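Local structure of putative N-acetylmuramoyl-L-alanine amidase,autolysin cwp6 (Peptoclostridium difficile, 5J72) at residues Y63-P67 against D105-E109. The protein is probably a zinc-dependent N-acetylmuramoyl-L-alanine amidase that cleaves peptidoglycan, held on the bacterial cell wall by three CWB2 modules. Numbering follows the deposited sequence.
Sequences YNKDP and DVTQE
Gln-108 reaches from strand 106-113 into the loop 63-67 and gives it the one direct hydrogen bond of this contact, from NE2 to the backbone O of Lys-65 at 3.0 Å. With CG anti to the backbone N (chi1 -178°) and the chain extended beyond it, the amide is carried right up to the loop. The N-H points well at its acceptor (158°), and the carbonyl oxygen lies close to the amide plane. OE1 accepts from the indole NE1 of Trp-73 and from a water that in turn takes the N-H of Lys-65, so both ends of the buried amide are engaged and its rotation is fixed.

The tight side is largely apolar. Val-106 comes up to the Tyr-63 ring obliquely, its CG1 3.7 Å from CZ of Tyr-63. The same CG1 lies 3.6 Å from OH of Tyr-63. The ring stands nearly perpendicular to the Gln-108 amide, the planes 82° apart, and OE1 of Gln-108 sits 3.9 Å from CB of Tyr-63.

Toward Asp-66 the fit is looser and wetter. Its exposed carboxylate keeps OD1 3.8 Å from NE2 of Gln-108, and a second water bridges the two, donating to OD1 and accepting from NE2. Pro-67 adds only a light touch, CD on NE2.

In the N-terminal domain, this ties the connection between strands 56-63 and 72-82 to strand 106-113, which pairs with 72-82 on one flank. Val-12 of strand 11-13 packs against Tyr-63, Val-106 and Gln-108, while Leu-44 of strand 42-51 touches Tyr-63 and Lys-65.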
loop_
_atom_site.group_PDB
_atom_site.type_symbol
_atom_site.label_atom_id
_atom_site.label_comp_id
_atom_site.label_asym_id
_atom_site.label_seq_id
_atom_site.Cartn_x
_atom_site.Cartn_y
_atom_site.Cartn_z
ATOM N N TYR A 63 -4.234 -2.930 25.272
ATOM C CA TYR A 63 -2.887 -3.031 25.790
ATOM C C TYR A 63 -2.483 -1.645 26.386
ATOM O O TYR A 63 -1.588 -0.981 25.869
ATOM C CB TYR A 63 -1.943 -3.442 24.631
ATOM C CG TYR A 63 -2.195 -4.897 24.276
ATOM C CD1 TYR A 63 -3.047 -5.245 23.228
ATOM C CD2 TYR A 63 -1.616 -5.930 25.019
ATOM C CE1 TYR A 63 -3.299 -6.584 22.920
ATOM C CE2 TYR A 63 -1.887 -7.265 24.739
ATOM C CZ TYR A 63 -2.724 -7.585 23.685
ATOM O OH TYR A 63 -3.047 -8.882 23.455
ATOM N N ASN A 64 -3.169 -1.455 27.517
ATOM C CA ASN A 64 -2.953 -0.161 28.138
ATOM C C ASN A 64 -2.093 -0.257 29.394
ATOM O O ASN A 64 -2.233 0.601 30.261
ATOM C CB ASN A 64 -4.307 0.451 28.531
ATOM C CG ASN A 64 -5.180 0.905 27.398
ATOM O OD1 ASN A 64 -6.391 1.115 27.620
ATOM N ND2 ASN A 64 -4.672 1.083 26.161
ATOM N N LYS A 65 -1.244 -1.195 29.493
ATOM C CA LYS A 65 -0.330 -1.316 30.645
ATOM C C LYS A 65 1.100 -1.325 30.122
ATOM O O LYS A 65 1.387 -1.966 29.113
ATOM C CB LYS A 65 -0.595 -2.634 31.426
ATOM C CG LYS A 65 -2.020 -2.773 32.028
ATOM C CD LYS A 65 -2.301 -1.829 33.158
ATOM C CE LYS A 65 -1.531 -2.169 34.425
ATOM N NZ LYS A 65 -1.971 -3.470 35.035
ATOM N N ASP A 66 2.020 -0.616 30.802
ATOM C CA ASP A 66 3.409 -0.536 30.375
ATOM C C ASP A 66 4.263 -1.348 31.343
ATOM O O ASP A 66 4.499 -0.931 32.468
ATOM C CB ASP A 66 3.829 0.935 30.315
ATOM C CG ASP A 66 4.773 1.221 29.168
ATOM O OD1 ASP A 66 5.162 0.278 28.457
ATOM O OD2 ASP A 66 5.165 2.368 29.012
ATOM N N PRO A 67 4.778 -2.511 30.939
ATOM C CA PRO A 67 5.568 -3.347 31.843
ATOM C C PRO A 67 6.950 -2.815 32.204
ATOM O O PRO A 67 7.663 -2.304 31.360
ATOM C CB PRO A 67 5.579 -4.701 31.102
ATOM C CG PRO A 67 5.636 -4.255 29.631
ATOM C CD PRO A 67 4.631 -3.136 29.592
ATOM N N ASP A 105 1.167 -15.899 23.047
ATOM C CA ASP A 105 2.018 -14.790 23.571
ATOM C C ASP A 105 1.940 -13.568 22.674
ATOM O O ASP A 105 1.999 -13.716 21.441
ATOM C CB ASP A 105 3.467 -15.252 23.530
ATOM C CG ASP A 105 3.836 -16.211 24.641
ATOM O OD1 ASP A 105 2.978 -16.516 25.485
ATOM O OD2 ASP A 105 4.967 -16.654 24.656
ATOM N N VAL A 106 1.839 -12.386 23.245
ATOM C CA VAL A 106 1.735 -11.157 22.451
ATOM C C VAL A 106 2.869 -10.260 22.839
ATOM O O VAL A 106 3.047 -10.038 24.056
ATOM C CB VAL A 106 0.349 -10.503 22.727
ATOM C CG1 VAL A 106 0.311 -9.094 22.134
ATOM C CG2 VAL A 106 -0.759 -11.393 22.127
ATOM N N THR A 107 3.677 -9.801 21.855
ATOM C CA THR A 107 4.825 -8.962 22.160
ATOM C C THR A 107 4.448 -7.488 22.064
ATOM O O THR A 107 3.888 -7.030 21.042
ATOM C CB THR A 107 5.969 -9.307 21.180
ATOM O OG1 THR A 107 6.247 -10.690 21.310
ATOM C CG2 THR A 107 7.227 -8.513 21.488
ATOM N N GLN A 108 4.756 -6.733 23.120
ATOM C CA GLN A 108 4.480 -5.288 23.144
ATOM C C GLN A 108 5.781 -4.568 22.894
ATOM O O GLN A 108 6.678 -4.503 23.752
ATOM C CB GLN A 108 3.878 -4.880 24.505
ATOM C CG GLN A 108 3.518 -3.390 24.568
ATOM C CD GLN A 108 2.626 -3.156 25.773
ATOM O OE1 GLN A 108 1.705 -3.916 26.042
ATOM N NE2 GLN A 108 2.841 -2.029 26.493
ATOM N N GLU A 109 5.921 -3.989 21.701
ATOM C CA GLU A 109 7.153 -3.278 21.343
ATOM C C GLU A 109 6.945 -1.789 21.600
ATOM O O GLU A 109 5.858 -1.361 21.981
ATOM C CB GLU A 109 7.406 -3.436 19.841
ATOM C CG GLU A 109 7.344 -4.866 19.390
ATOM C CD GLU A 109 8.702 -5.570 19.565
ATOM O OE1 GLU A 109 8.862 -6.673 19.019
ATOM O OE2 GLU A 109 9.582 -5.031 20.239
HETATM O O HOH W 1 -0.658 -3.634 27.866
HETATM O O HOH W 2 5.320 -0.446 25.849
#